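Local coordinates for protein chorismate synthase (Aquifex aeolicus, PDB 1Q1L) that probably catalyses the last step of chorismate biosynthesis, the FMNH2-dependent anti-1,4-elimination of phosphate from 5-enolpyruvylshikimate-3-phosphate, and works as a homotetramer, at residues R250-M260 with M366-E377. Numbering follows the deposited sequence.
Sequences RRIDGRIAQAM and MLAIVLADALLE
Glu377 splits its carboxylate between two guanidinium groups: OE1 lies over one face of Arg250, 3.0 Å from NH1, while OE2 meets Arg255 at its edge. There Arg255 NH2 donates to the syn lone pair of Glu377 OE2 (2.6 Å, N-H...O 150°), a hydrogen-bonded salt bridge. Also in the Arg255 plane is Arg250 O, which accepts from NH2. Asp373 OD2 approaches near the same plane, 3.4 Å from Arg255 NH1, and a water links Arg255 NH1 and Asp373 OD2 to Val370 O; Asp373 is further held by backbone N-H groups of Arg7, Tyr8 and Leu9. A chi3 bend (-123°) turns Arg255 into this network. Helices 252-260 and 366-377 run roughly antiparallel (147°, axes 9.2 Å apart) with knobs-into-holes, in the enzyme's beta-alpha-beta sandwich: Arg255 fits among Val370, Asp373, Ala374 and Glu377, and Val370 among Ile252, Arg255, Ile256 and Ala259. A leucine in place of Arg255 would probably leave Glu377 OE2 without its charged mate and the bridging water less firmly held. Val370 CG2 presses tightly on Ala259 CB (3.4 Å), and Met366, bent at chi2 and chi3, brings CE to 3.7 Å from Ala259 CB. Met260 CE touches Leu367 CB, and both side chains rest on Val233.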
ATOM      1  N   ARG A 250       7.071  -0.109 -10.439  1.00 29.37           N
ATOM      2  CA  ARG A 250       8.394  -0.152  -9.819  1.00 29.34           C
ATOM      3  C   ARG A 250       9.434   0.630 -10.622  1.00 29.81           C
ATOM      4  O   ARG A 250      10.532   0.909 -10.143  1.00 28.69           O
ATOM      5  CB  ARG A 250       8.859  -1.596  -9.644  1.00 32.91           C
ATOM      6  CG  ARG A 250       8.146  -2.356  -8.530  1.00 39.05           C
ATOM      7  CD  ARG A 250       8.432  -3.849  -8.637  1.00 46.10           C
ATOM      8  NE  ARG A 250       9.235  -4.382  -7.536  1.00 53.76           N
ATOM      9  CZ  ARG A 250      10.407  -3.892  -7.137  1.00 55.63           C
ATOM     10  NH1 ARG A 250      10.936  -2.833  -7.739  1.00 59.17           N
ATOM     11  NH2 ARG A 250      11.062  -4.478  -6.144  1.00 57.46           N
ATOM     12  N   ARG A 251       9.080   0.994 -11.843  1.00 29.40           N
ATOM     13  CA  ARG A 251       9.990   1.740 -12.700  1.00 30.63           C
ATOM     14  C   ARG A 251      10.338   3.084 -12.075  1.00 30.96           C
ATOM     15  O   ARG A 251       9.447   3.863 -11.722  1.00 31.03           O
ATOM     16  CB  ARG A 251       9.356   1.918 -14.073  1.00 31.57           C
ATOM     17  CG  ARG A 251       9.314   0.613 -14.855  1.00 35.01           C
ATOM     18  CD  ARG A 251       8.542   0.736 -16.158  1.00 40.41           C
ATOM     19  NE  ARG A 251       9.069  -0.191 -17.153  1.00 47.16           N
ATOM     20  CZ  ARG A 251       9.980   0.134 -18.062  1.00 48.91           C
ATOM     21  NH1 ARG A 251      10.459   1.371 -18.113  1.00 49.52           N
ATOM     22  NH2 ARG A 251      10.431  -0.783 -18.906  1.00 50.82           N
ATOM     23  N   ILE A 252      11.637   3.347 -11.946  1.00 27.52           N
ATOM     24  CA  ILE A 252      12.115   4.575 -11.327  1.00 30.60           C
ATOM     25  C   ILE A 252      11.611   5.853 -12.002  1.00 30.07           C
ATOM     26  O   ILE A 252      11.299   6.837 -11.326  1.00 30.32           O
ATOM     27  CB  ILE A 252      13.671   4.585 -11.262  1.00 30.51           C
ATOM     28  CG1 ILE A 252      14.147   5.645 -10.273  1.00 31.04           C
ATOM     29  CG2 ILE A 252      14.262   4.854 -12.638  1.00 32.81           C
ATOM     30  CD1 ILE A 252      13.688   5.389  -8.853  1.00 32.18           C
ATOM     31  N   ASP A 253      11.513   5.841 -13.328  1.00 31.82           N
ATOM     32  CA  ASP A 253      11.052   7.022 -14.061  1.00 32.97           C
ATOM     33  C   ASP A 253       9.618   7.377 -13.689  1.00 31.30           C
ATOM     34  O   ASP A 253       9.294   8.543 -13.455  1.00 30.52           O
ATOM     35  CB  ASP A 253      11.161   6.783 -15.568  1.00 38.28           C
ATOM     36  CG  ASP A 253      10.831   5.352 -15.955  1.00 45.54           C
ATOM     37  OD1 ASP A 253       9.726   4.871 -15.615  1.00 50.79           O
ATOM     38  OD2 ASP A 253      11.680   4.703 -16.598  1.00 47.97           O
ATOM     39  N   GLY A 254       8.761   6.368 -13.630  1.00 29.66           N
ATOM     40  CA  GLY A 254       7.381   6.611 -13.261  1.00 26.69           C
ATOM     41  C   GLY A 254       7.315   7.212 -11.873  1.00 25.07           C
ATOM     42  O   GLY A 254       6.591   8.180 -11.650  1.00 25.96           O
ATOM     43  N   ARG A 255       8.075   6.653 -10.935  1.00 24.63           N
ATOM     44  CA  ARG A 255       8.070   7.169  -9.564  1.00 26.68           C
ATOM     45  C   ARG A 255       8.547   8.615  -9.514  1.00 25.90           C
ATOM     46  O   ARG A 255       7.967   9.446  -8.819  1.00 24.43           O
ATOM     47  CB  ARG A 255       8.954   6.318  -8.658  1.00 27.64           C
ATOM     48  CG  ARG A 255       8.436   4.905  -8.413  1.00 30.38           C
ATOM     49  CD  ARG A 255       9.130   4.339  -7.189  1.00 35.30           C
ATOM     50  NE  ARG A 255       9.820   3.098  -7.481  1.00 37.36           N
ATOM     51  CZ  ARG A 255      10.654   2.493  -6.643  1.00 38.21           C
ATOM     52  NH1 ARG A 255      10.907   3.020  -5.450  1.00 36.22           N
ATOM     53  NH2 ARG A 255      11.237   1.360  -7.003  1.00 38.71           N
ATOM     54  N   ILE A 256       9.617   8.916 -10.237  1.00 25.26           N
ATOM     55  CA  ILE A 256      10.119  10.280 -10.275  1.00 26.15           C
ATOM     56  C   ILE A 256       9.024  11.179 -10.841  1.00 25.30           C
ATOM     57  O   ILE A 256       8.737  12.239 -10.292  1.00 26.50           O
ATOM     58  CB  ILE A 256      11.394  10.388 -11.152  1.00 28.50           C
ATOM     59  CG1 ILE A 256      12.565   9.705 -10.441  1.00 32.30           C
ATOM     60  CG2 ILE A 256      11.715  11.853 -11.443  1.00 31.84           C
ATOM     61  CD1 ILE A 256      13.839   9.639 -11.266  1.00 35.07           C
ATOM     62  N   ALA A 257       8.400  10.739 -11.930  1.00 24.31           N
ATOM     63  CA  ALA A 257       7.334  11.506 -12.578  1.00 25.30           C
ATOM     64  C   ALA A 257       6.187  11.864 -11.635  1.00 26.67           C
ATOM     65  O   ALA A 257       5.705  12.994 -11.640  1.00 28.72           O
ATOM     66  CB  ALA A 257       6.782  10.732 -13.783  1.00 24.46           C
ATOM     67  N   GLN A 258       5.726  10.904 -10.841  1.00 27.96           N
ATOM     68  CA  GLN A 258       4.640  11.190  -9.916  1.00 27.65           C
ATOM     69  C   GLN A 258       5.061  12.196  -8.860  1.00 26.14           C
ATOM     70  O   GLN A 258       4.315  13.115  -8.544  1.00 27.47           O
ATOM     71  CB  GLN A 258       4.159   9.918  -9.218  1.00 29.48           C
ATOM     72  CG  GLN A 258       3.204  10.202  -8.061  1.00 31.65           C
ATOM     73  CD  GLN A 258       2.439   8.974  -7.610  1.00 36.83           C
ATOM     74  OE1 GLN A 258       3.017   7.903  -7.414  1.00 37.55           O
ATOM     75  NE2 GLN A 258       1.129   9.126  -7.433  1.00 37.54           N
ATOM     76  N   ALA A 259       6.251  12.010  -8.302  1.00 27.15           N
ATOM     77  CA  ALA A 259       6.746  12.911  -7.263  1.00 26.80           C
ATOM     78  C   ALA A 259       6.861  14.350  -7.751  1.00 27.04           C
ATOM     79  O   ALA A 259       6.534  15.283  -7.014  1.00 27.46           O
ATOM     80  CB  ALA A 259       8.099  12.426  -6.748  1.00 25.22           C
HETATM   81  N   MSE A 260       7.334  14.536  -8.984  1.00 27.45           N
HETATM   82  CA  MSE A 260       7.484  15.883  -9.540  1.00 27.42           C
HETATM   83  C   MSE A 260       6.158  16.505  -9.956  1.00 26.90           C
HETATM   84  O   MSE A 260       5.858  17.644  -9.598  1.00 28.30           O
HETATM   85  CB  MSE A 260       8.422  15.880 -10.756  1.00 28.87           C
HETATM   86  CG  MSE A 260       9.862  15.555 -10.445  1.00 29.93           C
HETATM   87 SE   MSE A 260      10.619  16.749  -9.123  1.00 36.99          SE
HETATM   88  CE  MSE A 260      12.408  16.042  -9.150  1.00 36.03           C
HETATM   89  N   MSE A 366      11.497  16.298  -3.441  1.00 27.08           N
HETATM   90  CA  MSE A 366      10.756  15.163  -3.995  1.00 29.07           C
HETATM   91  C   MSE A 366      11.689  14.094  -4.562  1.00 27.73           C
HETATM   92  O   MSE A 366      11.471  12.894  -4.366  1.00 28.12           O
HETATM   93  CB  MSE A 366       9.778  15.642  -5.073  1.00 31.44           C
HETATM   94  CG  MSE A 366       8.683  16.566  -4.545  1.00 33.50           C
HETATM   95 SE   MSE A 366       7.798  15.879  -2.944  1.00 38.34          SE
HETATM   96  CE  MSE A 366       7.087  14.247  -3.684  1.00 33.86           C
ATOM     97  N   LEU A 367      12.733  14.529  -5.257  1.00 25.76           N
ATOM     98  CA  LEU A 367      13.698  13.602  -5.821  1.00 23.91           C
ATOM     99  C   LEU A 367      14.451  12.862  -4.715  1.00 24.67           C
ATOM    100  O   LEU A 367      14.746  11.681  -4.848  1.00 23.16           O
ATOM    101  CB  LEU A 367      14.700  14.335  -6.715  1.00 22.89           C
ATOM    102  CG  LEU A 367      15.746  13.396  -7.330  1.00 25.19           C
ATOM    103  CD1 LEU A 367      15.031  12.323  -8.162  1.00 24.86           C
ATOM    104  CD2 LEU A 367      16.724  14.191  -8.206  1.00 26.53           C
ATOM    105  N   ALA A 368      14.772  13.561  -3.629  1.00 21.40           N
ATOM    106  CA  ALA A 368      15.488  12.941  -2.522  1.00 24.65           C
ATOM    107  C   ALA A 368      14.617  11.875  -1.846  1.00 24.02           C
ATOM    108  O   ALA A 368      15.115  10.845  -1.393  1.00 26.99           O
ATOM    109  CB  ALA A 368      15.910  14.006  -1.504  1.00 23.41           C
ATOM    110  N   ILE A 369      13.317  12.124  -1.786  1.00 24.73           N
ATOM    111  CA  ILE A 369      12.398  11.172  -1.170  1.00 23.17           C
ATOM    112  C   ILE A 369      12.304   9.903  -2.016  1.00 24.80           C
ATOM    113  O   ILE A 369      12.379   8.788  -1.496  1.00 24.75           O
ATOM    114  CB  ILE A 369      11.000  11.798  -1.003  1.00 21.99           C
ATOM    115  CG1 ILE A 369      11.075  12.934   0.032  1.00 19.75           C
ATOM    116  CG2 ILE A 369       9.988  10.737  -0.529  1.00 22.20           C
ATOM    117  CD1 ILE A 369       9.777  13.685   0.213  1.00 19.25           C
ATOM    118  N   VAL A 370      12.156  10.081  -3.323  1.00 23.75           N
ATOM    119  CA  VAL A 370      12.055   8.951  -4.237  1.00 24.18           C
ATOM    120  C   VAL A 370      13.329   8.124  -4.214  1.00 24.88           C
ATOM    121  O   VAL A 370      13.286   6.892  -4.139  1.00 25.39           O
ATOM    122  CB  VAL A 370      11.783   9.431  -5.690  1.00 24.19           C
ATOM    123  CG1 VAL A 370      11.782   8.245  -6.655  1.00 28.10           C
ATOM    124  CG2 VAL A 370      10.438  10.128  -5.752  1.00 23.72           C
ATOM    125  N   LEU A 371      14.473   8.800  -4.258  1.00 24.91           N
ATOM    126  CA  LEU A 371      15.742   8.096  -4.273  1.00 24.82           C
ATOM    127  C   LEU A 371      16.060   7.410  -2.959  1.00 26.11           C
ATOM    128  O   LEU A 371      16.587   6.295  -2.963  1.00 26.35           O
ATOM    129  CB  LEU A 371      16.875   9.044  -4.669  1.00 26.22           C
ATOM    130  CG  LEU A 371      16.745   9.596  -6.098  1.00 27.44           C
ATOM    131  CD1 LEU A 371      17.994  10.390  -6.460  1.00 26.55           C
ATOM    132  CD2 LEU A 371      16.570   8.445  -7.086  1.00 29.06           C
ATOM    133  N   ALA A 372      15.753   8.066  -1.841  1.00 23.91           N
ATOM    134  CA  ALA A 372      16.008   7.472  -0.531  1.00 26.25           C
ATOM    135  C   ALA A 372      15.141   6.225  -0.417  1.00 26.25           C
ATOM    136  O   ALA A 372      15.588   5.180   0.062  1.00 28.75           O
ATOM    137  CB  ALA A 372      15.661   8.466   0.591  1.00 25.20           C
ATOM    138  N   ASP A 373      13.896   6.346  -0.861  1.00 27.53           N
ATOM    139  CA  ASP A 373      12.958   5.232  -0.837  1.00 25.91           C
ATOM    140  C   ASP A 373      13.491   4.064  -1.680  1.00 26.48           C
ATOM    141  O   ASP A 373      13.535   2.914  -1.225  1.00 24.46           O
ATOM    142  CB  ASP A 373      11.606   5.687  -1.386  1.00 28.69           C
ATOM    143  CG  ASP A 373      10.562   4.588  -1.343  1.00 34.12           C
ATOM    144  OD1 ASP A 373      10.282   4.093  -0.232  1.00 32.89           O
ATOM    145  OD2 ASP A 373      10.026   4.220  -2.413  1.00 33.22           O
ATOM    146  N   ALA A 374      13.900   4.370  -2.907  1.00 24.16           N
ATOM    147  CA  ALA A 374      14.418   3.359  -3.826  1.00 24.48           C
ATOM    148  C   ALA A 374      15.725   2.739  -3.339  1.00 25.48           C
ATOM    149  O   ALA A 374      16.005   1.580  -3.622  1.00 24.09           O
ATOM    150  CB  ALA A 374      14.626   3.970  -5.208  1.00 25.55           C
ATOM    151  N   LEU A 375      16.534   3.512  -2.622  1.00 24.21           N
ATOM    152  CA  LEU A 375      17.790   2.986  -2.125  1.00 25.09           C
ATOM    153  C   LEU A 375      17.503   2.017  -0.978  1.00 27.68           C
ATOM    154  O   LEU A 375      18.076   0.933  -0.916  1.00 28.76           O
ATOM    155  CB  LEU A 375      18.702   4.120  -1.659  1.00 24.01           C
ATOM    156  CG  LEU A 375      20.126   3.691  -1.285  1.00 26.23           C
ATOM    157  CD1 LEU A 375      20.769   2.948  -2.445  1.00 25.58           C
ATOM    158  CD2 LEU A 375      20.949   4.915  -0.907  1.00 25.05           C
ATOM    159  N   LEU A 376      16.597   2.399  -0.085  1.00 27.70           N
ATOM    160  CA  LEU A 376      16.244   1.537   1.039  1.00 29.99           C
ATOM    161  C   LEU A 376      15.559   0.264   0.555  1.00 30.02           C
ATOM    162  O   LEU A 376      15.720  -0.795   1.158  1.00 31.31           O
ATOM    163  CB  LEU A 376      15.343   2.292   2.016  1.00 29.79           C
ATOM    164  CG  LEU A 376      16.084   3.320   2.875  1.00 28.75           C
ATOM    165  CD1 LEU A 376      15.086   4.242   3.572  1.00 26.87           C
ATOM    166  CD2 LEU A 376      16.961   2.585   3.894  1.00 29.73           C
ATOM    167  N   GLU A 377      14.810   0.371  -0.541  1.00 31.80           N
ATOM    168  CA  GLU A 377      14.111  -0.766  -1.140  1.00 33.01           C
ATOM    169  C   GLU A 377      15.124  -1.808  -1.613  1.00 33.46           C
ATOM    170  O   GLU A 377      14.911  -3.013  -1.482  1.00 33.80           O
ATOM    171  CB  GLU A 377      13.280  -0.289  -2.340  1.00 35.40           C
ATOM    172  CG  GLU A 377      12.557  -1.382  -3.103  1.00 36.78           C
ATOM    173  CD  GLU A 377      11.911  -0.876  -4.392  1.00 42.37           C
ATOM    174  OE1 GLU A 377      11.106  -1.622  -4.988  1.00 44.36           O
ATOM    175  OE2 GLU A 377      12.211   0.264  -4.817  1.00 41.40           O
TER
HETATM  176  O   HOH W   1      10.541   5.612  -4.592  1.00 59.84           O